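Local coordinates for oligopeptide-binding protein oppA (PDB 3DRF) that captures oligopeptides in a voluminous cavity that closes like a Venus fly-trap, serving their uptake by the OppABCDF ABC transporter, at residues S317-D322 with F493-D498; Y307-Y312 with R323-Q328; Q198-V203 with P212-K217; Q48-L53 with K206-S211. All coordinates share one frame; numbering follows the deposited sequence. Where two conformers were deposited one is given.

Interaction 1. Residues S317-D322 with F493-D498; sequences SINVQD and FGHFND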
# COMPACT_ATOMS: atom_id res chain seq x y z
N SER A 317 5.05 1.86 -20.65
CA SER A 317 4.76 1.32 -19.30
C SER A 317 5.90 0.49 -18.75
O SER A 317 5.77 -0.64 -18.47
CB SER A 317 3.45 0.51 -19.30
OG SER A 317 2.40 1.36 -19.63
N ILE A 318 7.02 1.15 -18.60
CA ILE A 318 8.27 0.50 -18.15
C ILE A 318 9.20 1.45 -17.36
O ILE A 318 9.45 2.57 -17.73
CB ILE A 318 9.01 -0.15 -19.41
CG1 ILE A 318 10.26 -0.98 -19.05
CG2 ILE A 318 9.45 0.95 -20.42
CD1 ILE A 318 11.06 -1.53 -20.29
N ASN A 319 9.72 0.90 -16.27
CA ASN A 319 10.80 1.54 -15.52
C ASN A 319 12.11 1.41 -16.28
O ASN A 319 12.41 0.40 -16.83
CB ASN A 319 10.88 0.89 -14.10
CG ASN A 319 9.77 1.38 -13.21
OD1 ASN A 319 9.77 2.48 -12.83
ND2 ASN A 319 8.83 0.53 -12.93
N VAL A 320 12.79 2.53 -16.34
CA VAL A 320 14.06 2.64 -17.04
C VAL A 320 15.15 3.11 -16.04
O VAL A 320 15.12 4.19 -15.55
CB VAL A 320 13.97 3.64 -18.20
CG1 VAL A 320 15.29 3.62 -19.01
CG2 VAL A 320 12.81 3.28 -19.20
N GLN A 321 16.11 2.24 -15.77
CA GLN A 321 17.10 2.48 -14.71
C GLN A 321 18.33 3.23 -15.29
O GLN A 321 19.38 2.69 -15.37
CB GLN A 321 17.50 1.10 -14.11
CG GLN A 321 18.34 1.23 -12.80
CD GLN A 321 18.62 -0.13 -12.18
OE1 GLN A 321 17.89 -1.04 -12.30
NE2 GLN A 321 19.76 -0.22 -11.53
N ASP A 322 18.13 4.48 -15.66
CA ASP A 322 19.12 5.27 -16.43
C ASP A 322 19.55 6.56 -15.73
O ASP A 322 20.14 7.41 -16.35
CB ASP A 322 18.59 5.54 -17.86
CG ASP A 322 17.38 6.44 -17.90
OD1 ASP A 322 16.79 6.76 -16.92
OD2 ASP A 322 16.99 6.74 -19.02
N PHE A 493 9.10 3.14 -7.14
CA PHE A 493 9.33 4.62 -7.04
C PHE A 493 10.72 5.07 -7.42
O PHE A 493 10.89 6.14 -7.86
CB PHE A 493 9.04 5.12 -5.59
CG PHE A 493 7.57 5.05 -5.16
CD1 PHE A 493 6.54 5.12 -6.10
CD2 PHE A 493 7.26 4.93 -3.84
CE1 PHE A 493 5.21 5.06 -5.73
CE2 PHE A 493 5.91 4.87 -3.48
CZ PHE A 493 4.92 4.98 -4.42
N GLY A 494 11.69 4.20 -7.19
CA GLY A 494 13.07 4.46 -7.61
C GLY A 494 13.43 4.01 -9.03
O GLY A 494 14.51 4.30 -9.48
N HIS A 495 12.53 3.28 -9.69
CA HIS A 495 12.59 2.91 -11.14
C HIS A 495 13.81 2.02 -11.48
O HIS A 495 14.41 2.18 -12.50
CB HIS A 495 12.59 4.18 -12.04
CG HIS A 495 11.63 5.23 -11.58
ND1 HIS A 495 10.28 5.03 -11.59
CD2 HIS A 495 11.84 6.45 -11.07
CE1 HIS A 495 9.68 6.08 -11.07
NE2 HIS A 495 10.61 6.97 -10.79
N PHE A 496 14.07 1.04 -10.63
CA PHE A 496 15.01 -0.01 -11.01
C PHE A 496 14.31 -0.97 -11.99
O PHE A 496 13.12 -1.10 -12.02
CB PHE A 496 15.67 -0.71 -9.80
CG PHE A 496 14.75 -1.67 -9.02
CD1 PHE A 496 14.40 -2.93 -9.52
CD2 PHE A 496 14.25 -1.26 -7.78
CE1 PHE A 496 13.59 -3.80 -8.77
CE2 PHE A 496 13.46 -2.15 -7.04
CZ PHE A 496 13.13 -3.40 -7.54
N ASN A 497 15.14 -1.58 -12.80
CA ASN A 497 14.70 -2.56 -13.79
C ASN A 497 15.87 -3.52 -14.00
O ASN A 497 16.81 -3.21 -14.68
CB ASN A 497 14.30 -1.89 -15.13
CG ASN A 497 13.73 -2.90 -16.11
OD1 ASN A 497 14.17 -3.98 -16.18
ND2 ASN A 497 12.72 -2.50 -16.83
N ASP A 498 15.77 -4.66 -13.37
CA ASP A 498 16.90 -5.55 -13.18
C ASP A 498 16.48 -6.98 -13.51
O ASP A 498 15.53 -7.45 -13.02
CB ASP A 498 17.37 -5.41 -11.70
CG ASP A 498 18.60 -6.28 -11.39
OD1 ASP A 498 19.71 -5.74 -11.40
OD2 ASP A 498 18.43 -7.45 -11.12
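Three hydrogen bonds tie Asn-319 and Gln-321 to His-495 and Asn-497. His-495 ND1 donates to Asn-319 OD1 at 2.9 Å. The oxygen sits at the imidazole edge, in the ring plane, and the amide is turned only 27° from that plane. Asn-319 ND2 is bonded to the carbonyls of Ala-487 and Ala-489, which fixes the rotation of the amide. Asn-497 ND2 donates to Asn-319 O at 2.9 Å. Asn-497 N donates to Gln-321 OE1 at 2.8 Å, nearly straight at 170°. Gln-321 gets there on an extended chain, with CG anti to the backbone N (chi1 -169°).

Strand 318-320 pairs with 311-313 in a small antiparallel hairpin. A G1 beta bulge puts Ser-317 and Ile-318 opposite Asp-313, and Gln-321 centres an inverse gamma turn. Segment 493-498 belongs to the loop between helices 482-485 and 499-508. Its Phe-493 packs on an apolar side chain of the bound peptide, and Asp-498 is the N-cap of helix 499-508.

The remaining contacts set carbon against polar atoms. Ile-318 CG1 lies 3.6 Å from Asn-497 ND2. Asn-319 CB lies 3.6 Å from Phe-496 O. Gln-321 CA makes a CA-H...O contact with His-495 O at 3.5 Å. That carbonyl is buried and has no hydrogen-bond partner in the model.

Interaction 2. Residues Y307-Y312 with R323-Q328; sequences YNLGHY and RKTPLQ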
# COMPACT_ATOMS: atom_id res chain seq x y z
N TYR A 307 16.13 4.36 -3.20
CA TYR A 307 17.12 5.15 -3.97
C TYR A 307 16.54 5.47 -5.36
O TYR A 307 16.00 4.60 -6.00
CB TYR A 307 18.40 4.35 -4.10
CG TYR A 307 19.10 4.03 -2.77
CD1 TYR A 307 19.35 5.01 -1.80
CD2 TYR A 307 19.47 2.72 -2.49
CE1 TYR A 307 20.00 4.71 -0.62
CE2 TYR A 307 20.15 2.38 -1.31
CZ TYR A 307 20.39 3.40 -0.39
OH TYR A 307 21.07 3.12 0.75
N ASN A 308 16.77 6.68 -5.82
CA ASN A 308 16.24 7.11 -7.11
C ASN A 308 17.27 6.76 -8.19
O ASN A 308 18.32 7.35 -8.28
CB ASN A 308 15.97 8.62 -7.06
CG ASN A 308 15.18 9.11 -8.27
OD1 ASN A 308 14.67 8.36 -9.03
ND2 ASN A 308 15.09 10.41 -8.40
N LEU A 309 16.91 5.79 -9.03
CA LEU A 309 17.84 5.20 -10.00
C LEU A 309 17.39 5.27 -11.45
O LEU A 309 18.02 4.76 -12.29
CB LEU A 309 18.05 3.71 -9.64
CG LEU A 309 18.63 3.50 -8.22
CD1 LEU A 309 18.64 1.96 -7.95
CD2 LEU A 309 20.05 4.07 -8.00
N GLY A 310 16.27 5.91 -11.71
CA GLY A 310 15.78 5.98 -13.08
C GLY A 310 14.54 6.84 -13.24
O GLY A 310 14.31 7.74 -12.52
N HIS A 311 13.79 6.52 -14.29
CA HIS A 311 12.52 7.19 -14.62
C HIS A 311 11.48 6.14 -15.08
O HIS A 311 11.82 5.02 -15.37
CB HIS A 311 12.76 8.32 -15.66
CG HIS A 311 12.89 7.83 -17.07
ND1 HIS A 311 14.10 7.42 -17.61
CD2 HIS A 311 11.99 7.78 -18.07
CE1 HIS A 311 13.89 7.09 -18.87
NE2 HIS A 311 12.63 7.31 -19.17
N TYR A 312 10.21 6.57 -15.16
CA TYR A 312 9.11 5.73 -15.68
C TYR A 312 8.68 6.25 -17.05
O TYR A 312 8.37 7.41 -17.21
CB TYR A 312 7.95 5.75 -14.69
CG TYR A 312 6.89 4.74 -15.08
CD1 TYR A 312 7.05 3.39 -14.79
CD2 TYR A 312 5.78 5.12 -15.78
CE1 TYR A 312 6.09 2.46 -15.15
CE2 TYR A 312 4.79 4.18 -16.15
CZ TYR A 312 4.97 2.85 -15.86
OH TYR A 312 3.98 1.97 -16.24
N ARG A 323 19.24 6.72 -14.47
CA ARG A 323 19.61 7.97 -13.79
C ARG A 323 21.09 7.99 -13.46
O ARG A 323 21.61 7.08 -12.93
CB ARG A 323 18.78 8.13 -12.51
CG ARG A 323 18.96 9.51 -11.79
CD ARG A 323 17.90 9.79 -10.74
NE ARG A 323 18.14 11.06 -10.08
CZ ARG A 323 18.77 11.22 -8.93
NH1 ARG A 323 19.22 10.17 -8.25
NH2 ARG A 323 18.98 12.45 -8.47
N LYS A 324 21.72 9.13 -13.74
CA LYS A 324 23.15 9.31 -13.43
C LYS A 324 23.26 9.80 -12.00
O LYS A 324 22.75 10.80 -11.68
CB LYS A 324 23.80 10.29 -14.42
CG LYS A 324 23.87 9.69 -15.77
CD LYS A 324 24.62 10.53 -16.78
CE LYS A 324 24.36 9.94 -18.15
NZ LYS A 324 22.97 10.19 -18.45
N THR A 325 23.90 9.02 -11.15
CA THR A 325 23.98 9.34 -9.72
C THR A 325 25.07 8.46 -9.04
O THR A 325 25.25 7.37 -9.44
CB THR A 325 22.59 9.10 -9.02
OG1 THR A 325 22.73 9.18 -7.61
CG2 THR A 325 21.93 7.73 -9.36
N PRO A 326 25.70 8.94 -7.96
CA PRO A 326 26.58 8.07 -7.19
C PRO A 326 25.89 6.77 -6.72
O PRO A 326 26.52 5.78 -6.49
CB PRO A 326 26.98 8.96 -6.00
CG PRO A 326 26.98 10.38 -6.60
CD PRO A 326 25.71 10.32 -7.42
N LEU A 327 24.57 6.84 -6.58
CA LEU A 327 23.78 5.66 -6.19
C LEU A 327 23.74 4.54 -7.21
O LEU A 327 23.27 3.51 -6.92
CB LEU A 327 22.35 6.06 -5.79
CG LEU A 327 22.33 6.87 -4.46
CD1 LEU A 327 20.94 7.58 -4.31
CD2 LEU A 327 22.67 6.06 -3.26
N GLN A 328 24.27 4.78 -8.42
CA GLN A 328 24.53 3.72 -9.39
C GLN A 328 25.57 2.75 -8.84
O GLN A 328 25.63 1.69 -9.32
CB GLN A 328 25.08 4.31 -10.70
CG GLN A 328 24.11 5.14 -11.54
CD GLN A 328 24.84 5.86 -12.72
OE1 GLN A 328 25.45 6.88 -12.57
NE2 GLN A 328 24.71 5.28 -13.89
O HOH W 1 20.95 4.39 -12.36
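Arg-323 lies along the backbone of Asn-308, Leu-309 and Gly-310. Its N donates to Leu-309 O at 3.2 Å. CB packs 3.4 Å from Gly-310 N. From there the chain runs extended to NE, with CG trans to N across the CA-CB bond (chi1 -173°). CD passes Asn-308 O at 3.5 Å. NE meets Asn-308 ND2 at 3.5 Å, which lies over one face of the guanidinium. The two flat groups are stacked, with planes 5° apart. At the tip, NH1 donates to Asn-308 O at 3.0 Å. Outer partners hold both groups in place: Asn-464 takes NE, Asp-467 makes a salt bridge with NH2, and the carbonyls of Trp-466 and Ala-463 take Asn-308 ND2.

A water donates to both Leu-309 O and Arg-323 O and bridges the two segments. Further on, Leu-327 CD2 makes a CH-pi contact over one face of the Tyr-307 ring, 4.1 Å from its centroid. Leu-309 CD2 rests 3.8 Å from Leu-327 CB. Thr-325 OG1 accepts from Leu-327 N in an ST turn. The contact joins the link between strands 292-307 and 311-313 to the loop and 3-10 turn that lead into helix 330-339, whose Ile-336 touches both Tyr-307 and Leu-327.

Interaction 3. Residues Q198-V203 with P212-K217; sequences QYLKDV and PKTTTK
Two hydrogen bonds join Tyr-199 to the lysines of segment 212-217. Lys-213 NZ donates to Tyr-199 O at 2.9 Å, almost in line with the C=O bond (164°). Tyr-199 OH donates to Lys-217 O at 2.7 Å. That oxygen lies at the edge of the phenol ring, in its plane. Tyr-199 is thus gripped at both ends, by its backbone carbonyl and by its hydroxyl.

The ring face is used as well. Lys-213 runs over it on an extended chain, with CD 4.1 Å from the centroid in a CH-pi contact. NZ stands 4.5 Å from the centroid and 21° off the ring normal, a cation-pi contact. One ammonium group therefore serves both the carbonyl and the ring. The first torsion of Tyr-199 places CG beside the carbonyl carbon (chi1 -171°), which swings the ring under this lysine.

Apolar contacts add to the hold on the lysine stem. Leu-200 CD2 touches Lys-213 CB at 3.6 Å and Thr-214 CG2 at 4.0 Å. Val-203 CG2 reaches Lys-213 CD at 4.0 Å.

Backbone turns shape both partners. Leu-200 to Val-203 form a type I turn. Pro-212 O accepts from Thr-215 N and Lys-217 N. The contact packs helix 197-200 and the turn that follows it against the 3-10 segment 212-214, in the loop that leads to strand 224-230.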
# COMPACT_ATOMS: atom_id res chain seq x y z
N GLN A 198 -22.89 2.51 -14.79
CA GLN A 198 -24.02 3.33 -15.26
C GLN A 198 -24.01 4.73 -14.64
O GLN A 198 -24.38 5.65 -15.28
CB GLN A 198 -25.37 2.63 -14.97
CG GLN A 198 -25.67 1.40 -15.82
CD GLN A 198 -25.69 1.69 -17.32
OE1 GLN A 198 -26.11 2.72 -17.76
NE2 GLN A 198 -25.22 0.75 -18.08
N TYR A 199 -23.56 4.85 -13.40
CA TYR A 199 -23.45 6.16 -12.72
C TYR A 199 -22.34 7.09 -13.30
O TYR A 199 -22.46 8.26 -13.30
CB TYR A 199 -23.18 5.89 -11.24
CG TYR A 199 -23.24 7.09 -10.31
CD1 TYR A 199 -24.43 7.84 -10.16
CD2 TYR A 199 -22.16 7.41 -9.50
CE1 TYR A 199 -24.50 8.89 -9.26
CE2 TYR A 199 -22.23 8.47 -8.61
CZ TYR A 199 -23.41 9.20 -8.52
OH TYR A 199 -23.51 10.27 -7.64
N LEU A 200 -21.27 6.47 -13.77
CA LEU A 200 -20.03 7.14 -14.14
C LEU A 200 -19.76 7.24 -15.65
O LEU A 200 -18.84 7.89 -16.05
CB LEU A 200 -18.84 6.40 -13.47
CG LEU A 200 -18.88 6.37 -11.91
CD1 LEU A 200 -17.65 5.57 -11.37
CD2 LEU A 200 -18.86 7.80 -11.34
N LYS A 201 -20.60 6.60 -16.46
CA LYS A 201 -20.31 6.45 -17.89
C LYS A 201 -20.37 7.76 -18.69
O LYS A 201 -19.84 7.80 -19.73
CB LYS A 201 -21.22 5.41 -18.54
CG LYS A 201 -22.64 5.82 -18.52
CD LYS A 201 -23.50 4.78 -19.29
CE LYS A 201 -24.93 5.31 -19.42
NZ LYS A 201 -25.78 4.29 -20.09
N ASP A 202 -20.94 8.81 -18.15
CA ASP A 202 -20.89 10.10 -18.86
C ASP A 202 -20.02 11.13 -18.12
O ASP A 202 -20.27 12.35 -18.19
CB ASP A 202 -22.29 10.66 -19.10
CG ASP A 202 -23.12 9.80 -20.04
OD1 ASP A 202 -22.59 9.16 -20.97
OD2 ASP A 202 -24.35 9.78 -19.84
N VAL A 203 -19.02 10.60 -17.43
CA VAL A 203 -17.94 11.43 -16.92
C VAL A 203 -16.70 11.11 -17.75
O VAL A 203 -16.30 10.00 -17.89
CB VAL A 203 -17.66 11.10 -15.41
CG1 VAL A 203 -16.48 11.95 -14.92
CG2 VAL A 203 -18.94 11.36 -14.55
N PRO A 212 -17.30 14.97 -8.58
CA PRO A 212 -18.05 14.73 -7.34
C PRO A 212 -18.50 13.26 -7.25
O PRO A 212 -18.57 12.71 -6.21
CB PRO A 212 -19.28 15.65 -7.50
CG PRO A 212 -18.78 16.81 -8.35
CD PRO A 212 -17.84 16.13 -9.34
N LYS A 213 -18.71 12.61 -8.39
CA LYS A 213 -19.25 11.25 -8.38
C LYS A 213 -18.26 10.18 -7.88
O LYS A 213 -18.63 9.10 -7.64
CB LYS A 213 -19.72 10.90 -9.80
CG LYS A 213 -21.03 11.66 -10.23
CD LYS A 213 -21.59 11.12 -11.58
CE LYS A 213 -22.94 11.66 -11.77
NZ LYS A 213 -23.44 10.92 -12.98
N THR A 214 -16.99 10.53 -7.71
CA THR A 214 -16.01 9.59 -7.10
C THR A 214 -15.39 10.13 -5.82
O THR A 214 -14.51 9.55 -5.31
CB THR A 214 -14.84 9.23 -8.08
OG1 THR A 214 -13.98 10.37 -8.26
CG2 THR A 214 -15.39 8.64 -9.46
N THR A 215 -15.89 11.26 -5.34
CA THR A 215 -15.25 12.00 -4.20
C THR A 215 -16.29 12.34 -3.11
O THR A 215 -16.29 11.74 -2.09
CB THR A 215 -14.49 13.26 -4.71
OG1 THR A 215 -15.41 14.10 -5.43
CG2 THR A 215 -13.37 12.86 -5.71
N THR A 216 -17.17 13.28 -3.39
CA THR A 216 -18.18 13.75 -2.41
C THR A 216 -19.52 13.09 -2.55
O THR A 216 -20.25 13.05 -1.60
CB THR A 216 -18.36 15.27 -2.54
OG1 THR A 216 -18.56 15.56 -3.92
CG2 THR A 216 -17.09 16.02 -2.02
N LYS A 217 -19.80 12.51 -3.69
CA LYS A 217 -21.15 12.02 -4.03
C LYS A 217 -21.08 10.68 -4.79
O LYS A 217 -21.55 10.57 -5.86
CB LYS A 217 -21.92 13.06 -4.93
CG LYS A 217 -22.29 14.40 -4.19
CD LYS A 217 -23.24 15.29 -5.06
CE LYS A 217 -22.68 15.95 -6.40
NZ LYS A 217 -23.52 16.93 -7.25

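Interaction 4. Residues Q48-L53 with K206-S211; sequences QWLSGL and KDLASS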
# COMPACT_ATOMS: atom_id res chain seq x y z
N GLN A 48 -11.49 9.34 -2.50
CA GLN A 48 -11.52 8.67 -3.84
C GLN A 48 -12.11 7.29 -3.63
O GLN A 48 -11.50 6.43 -3.05
CB GLN A 48 -10.11 8.57 -4.46
CG GLN A 48 -10.12 7.87 -5.86
CD GLN A 48 -11.31 8.33 -6.72
OE1 GLN A 48 -12.19 7.61 -6.99
NE2 GLN A 48 -11.25 9.57 -7.18
N TRP A 49 -13.35 7.11 -4.08
CA TRP A 49 -14.09 5.89 -3.77
C TRP A 49 -13.81 4.73 -4.72
O TRP A 49 -14.19 3.63 -4.47
CB TRP A 49 -15.62 6.23 -3.71
CG TRP A 49 -15.94 7.17 -2.50
CD1 TRP A 49 -15.91 8.51 -2.50
CD2 TRP A 49 -16.24 6.75 -1.17
NE1 TRP A 49 -16.21 8.97 -1.24
CE2 TRP A 49 -16.43 7.91 -0.41
CE3 TRP A 49 -16.40 5.49 -0.54
CZ2 TRP A 49 -16.78 7.87 0.97
CZ3 TRP A 49 -16.71 5.46 0.83
CH2 TRP A 49 -16.89 6.66 1.56
N LEU A 50 -13.11 5.04 -5.80
CA LEU A 50 -12.68 3.99 -6.77
C LEU A 50 -11.27 3.51 -6.42
O LEU A 50 -10.36 4.25 -6.40
CB LEU A 50 -12.68 4.54 -8.22
CG LEU A 50 -14.01 5.07 -8.78
CD1 LEU A 50 -13.83 5.44 -10.25
CD2 LEU A 50 -15.18 4.03 -8.62
N SER A 51 -11.23 2.21 -6.09
CA SER A 51 -9.95 1.60 -5.69
C SER A 51 -8.84 1.88 -6.68
O SER A 51 -7.72 2.24 -6.29
CB SER A 51 -10.13 0.09 -5.51
OG SER A 51 -8.97 -0.54 -5.01
N GLY A 52 -9.12 1.75 -7.97
CA GLY A 52 -8.10 1.86 -8.99
C GLY A 52 -7.44 3.23 -9.01
O GLY A 52 -6.30 3.37 -9.46
N LEU A 53 -8.14 4.27 -8.57
CA LEU A 53 -7.62 5.64 -8.64
C LEU A 53 -7.09 6.17 -7.28
O LEU A 53 -6.71 7.29 -7.18
CB LEU A 53 -8.76 6.58 -9.10
CG LEU A 53 -9.44 6.18 -10.45
CD1 LEU A 53 -10.43 7.28 -10.92
CD2 LEU A 53 -8.40 5.91 -11.59
N LYS A 206 -10.55 11.58 -18.11
CA LYS A 206 -9.59 12.54 -17.52
C LYS A 206 -10.13 13.32 -16.32
O LYS A 206 -9.40 13.80 -15.55
CB LYS A 206 -9.09 13.53 -18.61
CG LYS A 206 -10.16 14.59 -18.97
CD LYS A 206 -9.67 15.60 -20.09
CE LYS A 206 -10.69 16.73 -20.38
NZ LYS A 206 -10.80 17.63 -19.16
N ASP A 207 -11.46 13.41 -16.25
CA ASP A 207 -12.18 14.17 -15.19
C ASP A 207 -12.68 13.23 -14.04
O ASP A 207 -13.20 13.66 -13.09
CB ASP A 207 -13.43 14.85 -15.79
CG ASP A 207 -13.13 15.94 -16.86
OD1 ASP A 207 -12.08 16.46 -16.79
OD2 ASP A 207 -14.05 16.18 -17.64
N LEU A 208 -12.50 11.94 -14.20
CA LEU A 208 -13.17 11.01 -13.26
C LEU A 208 -12.67 11.09 -11.82
O LEU A 208 -13.45 11.10 -10.94
CB LEU A 208 -13.09 9.56 -13.78
CG LEU A 208 -13.90 8.53 -12.94
CD1 LEU A 208 -15.41 8.86 -12.93
CD2 LEU A 208 -13.66 7.10 -13.50
N ALA A 209 -11.38 11.22 -11.64
CA ALA A 209 -10.80 11.27 -10.27
C ALA A 209 -11.24 12.51 -9.51
O ALA A 209 -11.29 12.47 -8.30
CB ALA A 209 -9.27 11.22 -10.36
N SER A 210 -11.47 13.61 -10.23
CA SER A 210 -11.87 14.86 -9.58
C SER A 210 -13.38 15.13 -9.64
O SER A 210 -13.84 16.19 -9.21
CB SER A 210 -11.12 16.04 -10.20
OG SER A 210 -11.46 16.19 -11.57
N SER A 211 -14.12 14.19 -10.19
CA SER A 211 -15.57 14.36 -10.26
C SER A 211 -16.22 14.23 -8.85
O SER A 211 -15.81 13.41 -8.08
CB SER A 211 -16.18 13.26 -11.19
OG SER A 211 -17.63 13.26 -11.14
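The flat amide of Gln-48 points its NE2 at the backbone of Ala-209, 3.1 Å from Ala-209 O. NE2 also bonds to Thr-214 OG1. Gln-48 OE1 accepts from Leu-50 N at 3.0 Å, in the carbonyl plane and on a lone pair. The amide is therefore held from both of its ends. Its chain starts out fully extended (chi1 180°) and bends at chi2 (42°); with this bend OE1 can meet Leu-50 N. Trp-49 does not touch segment 206-211; its indole meets the ring of Phe-59 edge-to-face, and its NE1 bonds to Thr-215 O.

Beyond the amide the contact is aliphatic. Leu-50 CD1 meets Leu-208 CD2 at 3.7 Å, the two side chains crossing at about a right angle. Leu-53 CD1 comes to 4.1 Å from the same Leu-208 CD2. It also lies 4.1 Å from Ala-209 CB.

Both partners are compact turns. Leu-53 N bonds to Leu-50 O in the 3-10 segment 51-53, and a type I turn runs from Leu-208 to Ser-211. The contact joins the loop after strand 34-40 to the loop after helix 197-200. Leu-200 of that helix touches both Leu-50 and Leu-208. The contact is thus mainly a leucine cluster with one amide at its side. Apolar packing makes up much of the hold between the loops, and the bonds of the Gln-48 amide to Leu-50 N and Thr-214 OG1 help set its orientation beside Ala-209.

How the interactions relate
The four contacts form two pairs. Interactions 1 and 2 have centres 9 Å apart and meet in a hairpin, interaction 2 supplying strand 311-313 and interaction 1 strand 318-320. Val-320 N probably bonds to His-311 O, and Leu-309 N to Gly-494 O. Interactions 3 and 4 have centres 8 Å apart and share the loop between helix 197-200 and strand 224-230. Thr-214 OG1 probably bonds to Leu-208 O there. Across the pairs the centres are 26 to 39 Å apart, without touching. Along the chain, interactions 3 and 4 close before 1 and 2 open; within each pair the segments alternate. Each pair thus knits loops locally, probably in different lobes of the fly-trap.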